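Local coordinates for protein putative Ribokinase II (Escherichia coli O6, PDB 3IQ0) that binds ATP and magnesium and, as a pfkB-family carbohydrate kinase, probably transfers the terminal phosphate of ATP to a sugar such as ribose, at residues 305-308 against 309-313; 236-239 against 240-243; 273-276 against 277-280; 17-20 against 21-25; 185-188 against 189-193. All coordinates share one frame; numbering follows the deposited sequence.

Interaction 1: residues 305-308 against 309-313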
loop_
_atom_site.group_PDB
_atom_site.type_symbol
_atom_site.label_atom_id
_atom_site.label_comp_id
_atom_site.label_asym_id
_atom_site.label_seq_id
_atom_site.Cartn_x
_atom_site.Cartn_y
_atom_site.Cartn_z
ATOM N N GLU B 305 30.782 18.403 -3.139
ATOM C CA GLU B 305 30.848 17.203 -3.967
ATOM C C GLU B 305 30.520 17.681 -5.375
ATOM O O GLU B 305 31.122 17.234 -6.340
ATOM C CB GLU B 305 29.849 16.137 -3.499
ATOM C CG GLU B 305 30.102 15.677 -2.069
ATOM C CD GLU B 305 29.172 14.566 -1.603
ATOM O OE1 GLU B 305 27.958 14.629 -1.887
ATOM O OE2 GLU B 305 29.665 13.630 -0.927
ATOM N N ILE B 306 29.573 18.609 -5.484
ATOM C CA ILE B 306 29.192 19.163 -6.782
ATOM C C ILE B 306 30.384 19.949 -7.340
ATOM O O ILE B 306 30.757 19.814 -8.508
ATOM C CB ILE B 306 27.994 20.134 -6.647
ATOM C CG1 ILE B 306 26.791 19.409 -6.026
ATOM C CG2 ILE B 306 27.629 20.698 -8.015
ATOM C CD1 ILE B 306 25.611 20.332 -5.735
ATOM N N GLU B 307 30.977 20.767 -6.479
ATOM C CA GLU B 307 32.119 21.602 -6.827
ATOM C C GLU B 307 33.249 20.772 -7.448
ATOM O O GLU B 307 33.772 21.102 -8.515
ATOM C CB GLU B 307 32.611 22.314 -5.564
ATOM C CG GLU B 307 33.567 23.465 -5.794
ATOM C CD GLU B 307 34.901 23.026 -6.357
ATOM O OE1 GLU B 307 35.500 22.073 -5.808
ATOM O OE2 GLU B 307 35.352 23.647 -7.345
ATOM N N THR B 308 33.623 19.696 -6.770
ATOM C CA THR B 308 34.683 18.828 -7.254
ATOM C C THR B 308 34.263 18.133 -8.547
ATOM O O THR B 308 35.061 17.987 -9.473
ATOM C CB THR B 308 35.040 17.779 -6.195
ATOM O OG1 THR B 308 33.856 17.073 -5.812
ATOM C CG2 THR B 308 35.638 18.440 -4.974
ATOM N N PHE B 309 33.006 17.705 -8.609
ATOM C CA PHE B 309 32.482 17.049 -9.802
ATOM C C PHE B 309 32.725 17.969 -10.996
ATOM O O PHE B 309 33.275 17.561 -12.019
ATOM C CB PHE B 309 30.980 16.799 -9.636
ATOM C CG PHE B 309 30.319 16.195 -10.845
ATOM C CD1 PHE B 309 30.526 14.858 -11.180
ATOM C CD2 PHE B 309 29.479 16.960 -11.645
ATOM C CE1 PHE B 309 29.900 14.295 -12.295
ATOM C CE2 PHE B 309 28.850 16.410 -12.760
ATOM C CZ PHE B 309 29.060 15.078 -13.085
ATOM N N ILE B 310 32.309 19.222 -10.849
ATOM C CA ILE B 310 32.474 20.223 -11.894
ATOM C C ILE B 310 33.954 20.435 -12.197
ATOM O O ILE B 310 34.364 20.390 -13.356
ATOM C CB ILE B 310 31.852 21.566 -11.466
ATOM C CG1 ILE B 310 30.343 21.404 -11.296
ATOM C CG2 ILE B 310 32.175 22.645 -12.488
ATOM C CD1 ILE B 310 29.672 22.621 -10.706
ATOM N N GLN B 311 34.746 20.670 -11.153
ATOM C CA GLN B 311 36.182 20.883 -11.310
ATOM C C GLN B 311 36.773 19.784 -12.152
ATOM O O GLN B 311 36.970 19.943 -13.360
ATOM C CB GLN B 311 36.913 20.848 -9.967
ATOM C CG GLN B 311 36.649 21.994 -9.034
ATOM C CD GLN B 311 37.541 21.937 -7.808
ATOM O OE1 GLN B 311 37.894 20.851 -7.337
ATOM N NE2 GLN B 311 37.902 23.105 -7.272
ATOM N N ARG B 312 37.055 18.668 -11.485
ATOM C CA ARG B 312 37.650 17.488 -12.107
ATOM C C ARG B 312 37.427 17.435 -13.599
ATOM O O ARG B 312 38.367 17.204 -14.359
ATOM C CB ARG B 312 37.093 16.198 -11.484
ATOM C CG ARG B 312 37.600 15.897 -10.079
ATOM C CD ARG B 312 37.211 14.478 -9.654
ATOM N NE ARG B 312 38.113 13.445 -10.172
ATOM C CZ ARG B 312 37.816 12.146 -10.199
ATOM N NH1 ARG B 312 36.640 11.722 -9.750
ATOM N NH2 ARG B 312 38.700 11.263 -10.640
ATOM N N HIS B 313 36.182 17.654 -14.010
ATOM C CA HIS B 313 35.792 17.607 -15.416
ATOM C C HIS B 313 35.981 18.891 -16.235
ATOM O O HIS B 313 36.033 20.002 -15.658
ATOM C CB HIS B 313 34.332 17.151 -15.498
ATOM C CG HIS B 313 33.564 17.777 -16.620
ATOM N ND1 HIS B 313 33.477 19.144 -16.786
ATOM C CD2 HIS B 313 32.826 17.228 -17.614
ATOM C CE1 HIS B 313 32.717 19.412 -17.835
ATOM N NE2 HIS B 313 32.307 18.266 -18.355
#

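Interaction 2: residues 236-239 against 240-243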
loop_
_atom_site.group_PDB
_atom_site.type_symbol
_atom_site.label_atom_id
_atom_site.label_comp_id
_atom_site.label_asym_id
_atom_site.label_seq_id
_atom_site.Cartn_x
_atom_site.Cartn_y
_atom_site.Cartn_z
ATOM N N TYR B 236 18.211 28.571 -18.762
ATOM C CA TYR B 236 17.690 29.585 -17.852
ATOM C C TYR B 236 17.079 30.693 -18.697
ATOM O O TYR B 236 17.649 31.084 -19.720
ATOM C CB TYR B 236 18.819 30.170 -17.001
ATOM C CG TYR B 236 18.390 31.321 -16.110
ATOM C CD1 TYR B 236 17.920 31.091 -14.816
ATOM C CD2 TYR B 236 18.451 32.638 -16.564
ATOM C CE1 TYR B 236 17.525 32.147 -13.995
ATOM C CE2 TYR B 236 18.057 33.697 -15.754
ATOM C CZ TYR B 236 17.597 33.446 -14.473
ATOM O OH TYR B 236 17.225 34.491 -13.666
ATOM N N TYR B 237 15.930 31.202 -18.268
ATOM C CA TYR B 237 15.247 32.268 -18.995
ATOM C C TYR B 237 14.675 33.329 -18.064
ATOM O O TYR B 237 13.956 33.015 -17.119
ATOM C CB TYR B 237 14.095 31.697 -19.827
ATOM C CG TYR B 237 14.496 30.650 -20.833
ATOM C CD1 TYR B 237 15.132 31.000 -22.022
ATOM C CD2 TYR B 237 14.231 29.302 -20.600
ATOM C CE1 TYR B 237 15.494 30.032 -22.957
ATOM C CE2 TYR B 237 14.589 28.327 -21.525
ATOM C CZ TYR B 237 15.217 28.697 -22.699
ATOM O OH TYR B 237 15.565 27.731 -23.611
ATOM N N SER B 238 14.997 34.586 -18.346
ATOM C CA SER B 238 14.479 35.711 -17.574
ATOM C C SER B 238 14.209 36.820 -18.586
ATOM O O SER B 238 14.667 36.741 -19.725
ATOM C CB SER B 238 15.493 36.188 -16.528
ATOM O OG SER B 238 16.646 36.735 -17.141
ATOM N N ALA B 239 13.468 37.843 -18.184
ATOM C CA ALA B 239 13.170 38.933 -19.101
ATOM C C ALA B 239 14.453 39.615 -19.568
ATOM O O ALA B 239 14.520 40.138 -20.681
ATOM C CB ALA B 239 12.259 39.949 -18.427
ATOM N N ASN B 240 15.477 39.583 -18.725
ATOM C CA ASN B 240 16.738 40.235 -19.037
ATOM C C ASN B 240 17.797 39.365 -19.701
ATOM O O ASN B 240 18.575 39.853 -20.523
ATOM C CB ASN B 240 17.301 40.852 -17.762
ATOM C CG ASN B 240 16.285 41.715 -17.051
ATOM O OD1 ASN B 240 15.973 41.488 -15.881
ATOM N ND2 ASN B 240 15.750 42.704 -17.758
ATOM N N GLU B 241 17.837 38.083 -19.359
ATOM C CA GLU B 241 18.839 37.213 -19.957
ATOM C C GLU B 241 18.319 35.840 -20.355
ATOM O O GLU B 241 17.179 35.471 -20.059
ATOM C CB GLU B 241 20.039 37.074 -19.016
ATOM C CG GLU B 241 19.743 36.366 -17.712
ATOM C CD GLU B 241 20.866 36.522 -16.709
ATOM O OE1 GLU B 241 22.043 36.486 -17.125
ATOM O OE2 GLU B 241 20.574 36.671 -15.504
ATOM N N GLN B 242 19.181 35.090 -21.031
ATOM C CA GLN B 242 18.845 33.761 -21.517
ATOM C C GLN B 242 20.136 33.006 -21.793
ATOM O O GLN B 242 21.005 33.504 -22.508
ATOM C CB GLN B 242 18.037 33.896 -22.808
ATOM C CG GLN B 242 17.637 32.597 -23.475
ATOM C CD GLN B 242 16.885 32.836 -24.776
ATOM O OE1 GLN B 242 17.467 33.254 -25.773
ATOM N NE2 GLN B 242 15.581 32.585 -24.764
ATOM N N PHE B 243 20.273 31.815 -21.216
ATOM C CA PHE B 243 21.466 31.007 -21.437
ATOM C C PHE B 243 21.224 29.542 -21.107
ATOM O O PHE B 243 20.234 29.195 -20.462
ATOM C CB PHE B 243 22.646 31.555 -20.631
ATOM C CG PHE B 243 22.432 31.540 -19.153
ATOM C CD1 PHE B 243 22.681 30.391 -18.413
ATOM C CD2 PHE B 243 21.984 32.682 -18.496
ATOM C CE1 PHE B 243 22.489 30.379 -17.035
ATOM C CE2 PHE B 243 21.787 32.682 -17.121
ATOM C CZ PHE B 243 22.041 31.528 -16.387
#

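Interaction 3: residues 273-276 against 277-280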
loop_
_atom_site.group_PDB
_atom_site.type_symbol
_atom_site.label_atom_id
_atom_site.label_comp_id
_atom_site.label_asym_id
_atom_site.label_seq_id
_atom_site.Cartn_x
_atom_site.Cartn_y
_atom_site.Cartn_z
ATOM N N GLY B 273 23.247 32.797 -2.393
ATOM C CA GLY B 273 23.733 33.921 -3.176
ATOM C C GLY B 273 24.406 33.683 -4.519
ATOM O O GLY B 273 25.017 34.600 -5.064
ATOM N N PHE B 274 24.320 32.470 -5.057
ATOM C CA PHE B 274 24.927 32.183 -6.359
ATOM C C PHE B 274 24.164 32.955 -7.434
ATOM O O PHE B 274 22.954 33.130 -7.316
ATOM C CB PHE B 274 24.824 30.688 -6.687
ATOM C CG PHE B 274 25.806 29.819 -5.953
ATOM C CD1 PHE B 274 26.240 30.144 -4.674
ATOM C CD2 PHE B 274 26.243 28.631 -6.524
ATOM C CE1 PHE B 274 27.092 29.294 -3.974
ATOM C CE2 PHE B 274 27.094 27.774 -5.833
ATOM C CZ PHE B 274 27.519 28.107 -4.553
ATOM N N ASP B 275 24.852 33.420 -8.475
ATOM C CA ASP B 275 24.147 34.115 -9.546
ATOM C C ASP B 275 23.470 33.055 -10.411
ATOM O O ASP B 275 23.691 31.859 -10.215
ATOM C CB ASP B 275 25.088 34.993 -10.395
ATOM C CG ASP B 275 26.217 34.213 -11.063
ATOM O OD1 ASP B 275 26.012 33.064 -11.498
ATOM O OD2 ASP B 275 27.324 34.776 -11.178
ATOM N N ALA B 276 22.648 33.482 -11.364
ATOM C CA ALA B 276 21.940 32.535 -12.222
ATOM C C ALA B 276 22.869 31.556 -12.930
ATOM O O ALA B 276 22.554 30.379 -13.054
ATOM C CB ALA B 276 21.098 33.285 -13.243
ATOM N N HIS B 277 24.016 32.045 -13.383
ATOM C CA HIS B 277 24.995 31.217 -14.085
ATOM C C HIS B 277 25.625 30.136 -13.214
ATOM O O HIS B 277 25.797 28.999 -13.655
ATOM C CB HIS B 277 26.092 32.099 -14.683
ATOM C CG HIS B 277 25.687 32.785 -15.949
ATOM N ND1 HIS B 277 25.698 32.150 -17.173
ATOM C CD2 HIS B 277 25.209 34.033 -16.176
ATOM C CE1 HIS B 277 25.243 32.977 -18.098
ATOM N NE2 HIS B 277 24.939 34.126 -17.521
ATOM N N ARG B 278 25.984 30.490 -11.984
ATOM C CA ARG B 278 26.583 29.525 -11.072
ATOM C C ARG B 278 25.543 28.495 -10.639
ATOM O O ARG B 278 25.786 27.289 -10.683
ATOM C CB ARG B 278 27.135 30.239 -9.839
ATOM C CG ARG B 278 28.598 30.599 -9.924
ATOM C CD ARG B 278 29.459 29.484 -9.353
ATOM N NE ARG B 278 30.422 30.004 -8.386
ATOM C CZ ARG B 278 30.087 30.707 -7.306
ATOM N NH1 ARG B 278 28.812 30.976 -7.056
ATOM N NH2 ARG B 278 31.024 31.149 -6.478
ATOM N N ALA B 279 24.381 28.988 -10.230
ATOM C CA ALA B 279 23.299 28.131 -9.775
ATOM C C ALA B 279 22.860 27.112 -10.831
ATOM O O ALA B 279 22.544 25.970 -10.501
ATOM C CB ALA B 279 22.119 28.986 -9.342
ATOM N N LEU B 280 22.843 27.520 -12.098
ATOM C CA LEU B 280 22.438 26.610 -13.154
ATOM C C LEU B 280 23.466 25.498 -13.364
ATOM O O LEU B 280 23.097 24.342 -13.584
ATOM C CB LEU B 280 22.218 27.366 -14.468
ATOM C CG LEU B 280 21.568 26.528 -15.573
ATOM C CD1 LEU B 280 20.136 26.205 -15.187
ATOM C CD2 LEU B 280 21.599 27.287 -16.892
#

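Interaction 4: residues 17-20 against 21-25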
loop_
_atom_site.group_PDB
_atom_site.type_symbol
_atom_site.label_atom_id
_atom_site.label_comp_id
_atom_site.label_asym_id
_atom_site.label_seq_id
_atom_site.Cartn_x
_atom_site.Cartn_y
_atom_site.Cartn_z
HETATM N N MSE B 17 12.237 -1.477 -4.289
HETATM C CA MSE B 17 12.750 -1.772 -5.628
HETATM C C MSE B 17 13.007 -3.234 -5.966
HETATM O O MSE B 17 13.480 -4.002 -5.138
HETATM C CB MSE B 17 14.057 -1.002 -5.857
HETATM C CG MSE B 17 13.915 0.514 -5.881
HETATM SE SE MSE B 17 15.632 1.421 -5.819
HETATM C CE MSE B 17 15.460 2.174 -4.069
ATOM N N ALA B 18 12.710 -3.602 -7.204
ATOM C CA ALA B 18 12.956 -4.960 -7.659
ATOM C C ALA B 18 14.470 -5.145 -7.630
ATOM O O ALA B 18 15.220 -4.247 -8.019
ATOM C CB ALA B 18 12.432 -5.137 -9.070
ATOM N N SER B 19 14.918 -6.307 -7.166
ATOM C CA SER B 19 16.346 -6.584 -7.087
ATOM C C SER B 19 16.975 -6.855 -8.452
ATOM O O SER B 19 18.180 -6.679 -8.619
ATOM C CB SER B 19 16.599 -7.788 -6.182
ATOM O OG SER B 19 16.109 -8.969 -6.788
ATOM N N LYS B 20 16.169 -7.274 -9.425
ATOM C CA LYS B 20 16.696 -7.581 -10.752
ATOM C C LYS B 20 15.926 -6.958 -11.903
ATOM O O LYS B 20 14.716 -6.761 -11.824
ATOM C CB LYS B 20 16.729 -9.095 -10.985
ATOM C CG LYS B 20 17.457 -9.909 -9.935
ATOM C CD LYS B 20 17.775 -11.287 -10.484
ATOM C CE LYS B 20 17.958 -12.300 -9.374
ATOM N NZ LYS B 20 16.665 -12.545 -8.667
ATOM N N ILE B 21 16.641 -6.663 -12.985
ATOM C CA ILE B 21 16.019 -6.092 -14.168
ATOM C C ILE B 21 15.220 -7.210 -14.818
ATOM O O ILE B 21 15.702 -8.336 -14.946
ATOM C CB ILE B 21 17.066 -5.563 -15.180
ATOM C CG1 ILE B 21 17.720 -4.287 -14.649
ATOM C CG2 ILE B 21 16.398 -5.256 -16.512
ATOM C CD1 ILE B 21 18.510 -4.473 -13.379
ATOM N N GLY B 22 13.993 -6.900 -15.218
ATOM C CA GLY B 22 13.149 -7.899 -15.841
ATOM C C GLY B 22 12.297 -8.641 -14.824
ATOM O O GLY B 22 11.586 -9.583 -15.171
ATOM N N GLN B 23 12.371 -8.217 -13.567
ATOM C CA GLN B 23 11.601 -8.852 -12.500
ATOM C C GLN B 23 10.164 -8.367 -12.542
ATOM O O GLN B 23 9.900 -7.171 -12.435
ATOM C CB GLN B 23 12.209 -8.520 -11.139
ATOM C CG GLN B 23 11.560 -9.242 -9.979
ATOM C CD GLN B 23 12.265 -8.959 -8.673
ATOM O OE1 GLN B 23 13.486 -8.819 -8.639
ATOM N NE2 GLN B 23 11.503 -8.882 -7.589
ATOM N N PRO B 24 9.210 -9.297 -12.694
ATOM C CA PRO B 24 7.789 -8.960 -12.755
ATOM C C PRO B 24 7.163 -8.748 -11.375
ATOM O O PRO B 24 7.727 -9.144 -10.353
ATOM C CB PRO B 24 7.197 -10.165 -13.472
ATOM C CG PRO B 24 7.995 -11.281 -12.891
ATOM C CD PRO B 24 9.412 -10.740 -12.917
ATOM N N PHE B 25 6.000 -8.108 -11.362
ATOM C CA PHE B 25 5.266 -7.857 -10.125
ATOM C C PHE B 25 4.409 -9.072 -9.774
ATOM O O PHE B 25 4.007 -9.240 -8.625
ATOM C CB PHE B 25 4.308 -6.669 -10.288
ATOM C CG PHE B 25 4.977 -5.328 -10.341
ATOM C CD1 PHE B 25 5.728 -4.865 -9.266
ATOM C CD2 PHE B 25 4.816 -4.509 -11.451
ATOM C CE1 PHE B 25 6.304 -3.606 -9.297
ATOM C CE2 PHE B 25 5.384 -3.253 -11.495
ATOM C CZ PHE B 25 6.133 -2.796 -10.415
HETATM O O HOH W 1 14.427 -11.050 -7.456
#

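Interaction 5: residues 185-188 against 189-193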
loop_
_atom_site.group_PDB
_atom_site.type_symbol
_atom_site.label_atom_id
_atom_site.label_comp_id
_atom_site.label_asym_id
_atom_site.label_seq_id
_atom_site.Cartn_x
_atom_site.Cartn_y
_atom_site.Cartn_z
ATOM N N HIS B 185 -2.935 25.731 -13.062
ATOM C CA HIS B 185 -2.873 27.046 -13.688
ATOM C C HIS B 185 -2.951 28.106 -12.605
ATOM O O HIS B 185 -2.364 29.177 -12.726
ATOM C CB HIS B 185 -4.014 27.217 -14.691
ATOM C CG HIS B 185 -3.675 26.736 -16.066
ATOM N ND1 HIS B 185 -2.846 27.438 -16.914
ATOM C CD2 HIS B 185 -4.020 25.605 -16.727
ATOM C CE1 HIS B 185 -2.695 26.761 -18.039
ATOM N NE2 HIS B 185 -3.396 25.646 -17.951
ATOM N N PHE B 186 -3.672 27.788 -11.538
ATOM C CA PHE B 186 -3.819 28.700 -10.416
ATOM C C PHE B 186 -2.445 28.947 -9.800
ATOM O O PHE B 186 -2.026 30.093 -9.613
ATOM C CB PHE B 186 -4.743 28.090 -9.369
ATOM C CG PHE B 186 -4.929 28.949 -8.154
ATOM C CD1 PHE B 186 -5.957 29.883 -8.096
ATOM C CD2 PHE B 186 -4.065 28.839 -7.072
ATOM C CE1 PHE B 186 -6.120 30.697 -6.975
ATOM C CE2 PHE B 186 -4.216 29.649 -5.947
ATOM C CZ PHE B 186 -5.246 30.579 -5.900
ATOM N N VAL B 187 -1.751 27.861 -9.478
ATOM C CA VAL B 187 -0.427 27.947 -8.876
ATOM C C VAL B 187 0.554 28.687 -9.775
ATOM O O VAL B 187 1.366 29.480 -9.299
ATOM C CB VAL B 187 0.133 26.542 -8.576
ATOM C CG1 VAL B 187 1.577 26.647 -8.098
ATOM C CG2 VAL B 187 -0.730 25.856 -7.519
ATOM N N LEU B 188 0.477 28.428 -11.075
ATOM C CA LEU B 188 1.367 29.070 -12.035
ATOM C C LEU B 188 1.275 30.592 -11.996
ATOM O O LEU B 188 2.285 31.284 -12.128
ATOM C CB LEU B 188 1.063 28.577 -13.455
ATOM C CG LEU B 188 1.925 29.185 -14.569
ATOM C CD1 LEU B 188 3.393 28.973 -14.236
ATOM C CD2 LEU B 188 1.579 28.557 -15.914
ATOM N N GLU B 189 0.065 31.111 -11.812
ATOM C CA GLU B 189 -0.152 32.557 -11.776
ATOM C C GLU B 189 0.455 33.209 -10.530
ATOM O O GLU B 189 0.643 34.423 -10.484
ATOM C CB GLU B 189 -1.653 32.857 -11.845
ATOM C CG GLU B 189 -2.391 32.136 -12.966
ATOM C CD GLU B 189 -1.838 32.446 -14.348
ATOM O OE1 GLU B 189 -1.877 33.624 -14.758
ATOM O OE2 GLU B 189 -1.364 31.505 -15.026
ATOM N N LEU B 190 0.762 32.396 -9.525
ATOM C CA LEU B 190 1.345 32.897 -8.285
ATOM C C LEU B 190 2.805 32.482 -8.167
ATOM O O LEU B 190 3.442 32.704 -7.134
ATOM C CB LEU B 190 0.577 32.350 -7.085
ATOM C CG LEU B 190 -0.912 32.677 -7.009
ATOM C CD1 LEU B 190 -1.537 31.899 -5.864
ATOM C CD2 LEU B 190 -1.103 34.174 -6.819
ATOM N N THR B 191 3.328 31.886 -9.233
ATOM C CA THR B 191 4.706 31.412 -9.265
ATOM C C THR B 191 5.716 32.471 -9.683
ATOM O O THR B 191 5.475 33.256 -10.603
ATOM C CB THR B 191 4.838 30.216 -10.224
ATOM O OG1 THR B 191 4.099 29.112 -9.692
ATOM C CG2 THR B 191 6.308 29.823 -10.406
ATOM N N ASP B 192 6.861 32.477 -9.010
ATOM C CA ASP B 192 7.924 33.424 -9.321
ATOM C C ASP B 192 9.020 32.698 -10.086
ATOM O O ASP B 192 9.651 33.264 -10.980
ATOM C CB ASP B 192 8.498 34.013 -8.030
ATOM C CG ASP B 192 7.450 34.732 -7.198
ATOM O OD1 ASP B 192 6.923 35.757 -7.671
ATOM O OD2 ASP B 192 7.148 34.267 -6.076
ATOM N N ILE B 193 9.224 31.432 -9.728
ATOM C CA ILE B 193 10.248 30.586 -10.336
ATOM C C ILE B 193 9.595 29.314 -10.865
ATOM O O ILE B 193 9.126 28.482 -10.093
ATOM C CB ILE B 193 11.338 30.211 -9.282
ATOM C CG1 ILE B 193 11.963 31.492 -8.720
ATOM C CG2 ILE B 193 12.413 29.318 -9.907
ATOM C CD1 ILE B 193 12.959 31.246 -7.604
#

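Interaction 1: residues 305-308 against 309-313
Phe309 N donates to Glu305 O at 3.0 Å, the first of four consecutive backbone bonds that carry residues 305-308 into 309-313 along the C-terminal helix 303-312. Ile310 N follows on Ile306 O at 2.9 Å and Gln311 N on Glu307 O at 2.8 Å. The last, Arg312 N to Thr308 O at 2.9 Å, is the most bent, with 130° at the hydrogen. The hydroxyl of Thr308 sits between its own backbone N and carbonyl carbon (chi1 55°), which turns OG1 back along the helix toward the preceding turn, where Met304 O accepts from it, with Glu305 O also within reach of the same proton. Glu305 also reaches back: its OE1 accepts from Arg302 N, just before the helix begins. One turn apart, the ends of Glu307 and Gln311 are modelled too close, so their pairing is doubtful. Packing takes over on the inner side. Ile306 and Ile310 run alongside each other, pointing the same way, with CG2 of Ile306 3.9 Å from CD1 of Ile310. Ile306 continues onto Tyr282 and Ala285 of helix 276-290. Phe309, its CG anti to the backbone N (chi1 177°), swings its ring off the helix to Leu289 and Val250 and meets Tyr248 edge-to-face. The Phe309 side chain is about 7 Å from the bound ATP, near it without touching. The i to i+4 ladder with one apolar stripe is that of an amphipathic alpha-helix, the last modelled helix of a ribokinase-like fold, laid against helix 276-290.

Interaction 2: residues 236-239 against 240-243
Tyr236 and Phe243 face each other as an antiparallel hydrogen-bonded pair: Tyr236 N reaches Phe243 O at 2.7 Å, almost straight, and Phe243 N returns to Tyr236 O at 3.1 Å. Nearer the turn, Ser238 N gives to Glu241 O at 2.9 Å. One side chain joins this backbone bonding, for Ser238 OG accepts from Glu241 N at 2.9 Å; with chi1 at 66° the hydroxyl leans across the turn instead of outward. Aromatic contacts fill the face shared by Tyr236 and Phe243. The CB of Tyr236 makes a CH-pi contact over the Phe243 ring, 3.8 Å from its centroid, while the two rings, 18° from parallel, are displaced so that little of one lies above the other. Glu241 CG lies at the edge of the Tyr236 ring, 3.7 Å from CE2, and the Tyr236 hydroxyl goes on to Glu224. On the other face Gln242, extended from CG outward, sets its amide at the edge of the Tyr237 ring, the two planes 83° apart, with NE2 3.1 Å from CE1. This is a beta hairpin, strands 234-237 and 242-245, forming one margin of the nine-stranded central sheet of the kinase fold.

Interaction 3: residues 273-276 against 277-280
A cation-pi contact spans the start of the helix: the guanidinium of Arg278 lies over one face of the Phe274 ring, with CZ 4.4 Å from the ring centroid and only 6° off the ring normal. NH1 does the touching. It stands over the middle of the ring, 3.4 Å from Phe274 CG, and the guanidinium plane is inclined 48° to the ring. To get there the arginine chain folds back, bent at both its second and its third torsion. The ring meets Tyr282 edge-to-face, and Phe274 CB packs 4.2 Å from CB of Ala279. Asp275 is the N-cap of helix 276-290. A chi1 of 59° tucks its carboxylate in over the backbone and brings OD1 down over the first turn to accept from Arg278 N at 2.6 Å, nearly along the C-O axis. The negative carboxylate at this end would be expected to suit the helix dipole. The first helical bonds follow, Ala279 N to Asp275 O and Leu280 N to Ala276 O, both at 3.0 Å. Just upstream, Gly273, with positive phi, is the C-prime residue of the Schellman motif that ends helix 258-271, so one helix stops and the next is capped within three residues. Phe274 O accepts from Arg270 NH1 of the departing helix. On the far side His277 stacks on Phe243 of strand 242-245, and Leu280 packs against Trp266 and Val245.

Interaction 4: residues 17-20 against 21-25
Gln23 folds back over the end of strand 13-18 and makes the close part of this contact. With chi1 at -174° its chain leaves the turn fully extended and carries the amide past the methyl of Ala18, CB 3.8 Å from Gln23 CD. There OE1 accepts from Lys20 N at 3.2 Å, with 146° at the hydrogen, while the other end of the amide, NE2, donates to Ile30 O on the neighbouring strand 29-37. Bonds at both ends fix the rotation of the amide and hold it against the strand. The hydroxyl of Ser19 also hydrogen-bonds Ile30 O, and Trp31 of that strand lies against both Ala18 and Gln23. The outer part is looser. A water accepts from Lys20 NZ at 3.0 Å and donates to Gln23 OE1 at 2.7 Å, linking the exposed lysine to the amide; the lysine chain turns at its last torsion (chi4 68°) to present its nitrogen. The turn itself is closed by Gln23 N to Lys20 O, a long bond of 3.3 Å in which the donor stands above the carbonyl plane. At its exposed corner Ile21 leans on Tyr98, and Gly22 takes up a positive phi. Lys20 to Gln23 thus forms a type II beta turn, glycine in its third position, leading out of strand 13-18 in the smaller, four-stranded sheet.

Interaction 5: residues 185-188 against 189-193
The Phe186 ring is met obliquely by one methyl of Leu190, CD1, 3.5 Å from CE2 near the far end of the ring; the cation of Lys151 lies against the same ring in a cation-pi contact. Phe186 chi1 of 179° swings the ring away from its own backbone N and along the outside of the helix toward the residue one turn on. The imidazole of His185 packs on Leu204. The setting is the C-terminal end of helix 178-189, where the chain unwinds into strand 193-194 of the central sheet in the ribokinase-like fold. The change shows in the bonding. Glu189 N still reaches back four residues to His185 O at 3.2 Å, with a weak second bond to Phe186 O. Leu190 N and Thr191 N then reach back only three, to Val187 O at 3.0 Å and Leu188 O at 3.1 Å. Leu188 itself is buried against Phe217 and Val222. Past the helix, Asp192 forms a salt bridge with Lys223 and accepts from Ile164 N, tying the exit to strand 163-167 and to the residue just before strand 224-228. The chi1 of Thr191, -66°, turns its hydroxyl back to the helix end, and OG1 donates to Val187 O at 2.8 Å from the opposite face of that carbonyl to Leu190 N, giving the oxygen two donors.

How the interactions relate
All five contacts are local and follow one another along the chain; none nests in or crosses another. Interaction 4 comes first, at the turn out of strand 13-18 in the small sheet, its centre about 39 Å from that of interaction 5. Interaction 5 ends helix 178-189 ahead of strand 193-194, and interaction 2 closes the hairpin at the margin of the large sheet. Interaction 3 begins helix 276-290, and interaction 1 lies on the last helix, 303-312. Only interactions 2 and 3 touch: Phe243 CE1 lies 3.2 Å from Leu280 CD2, joining hairpin to helix. Helix 276-290 also packs against helix 303-312, linking interaction 3's helix to interaction 1's.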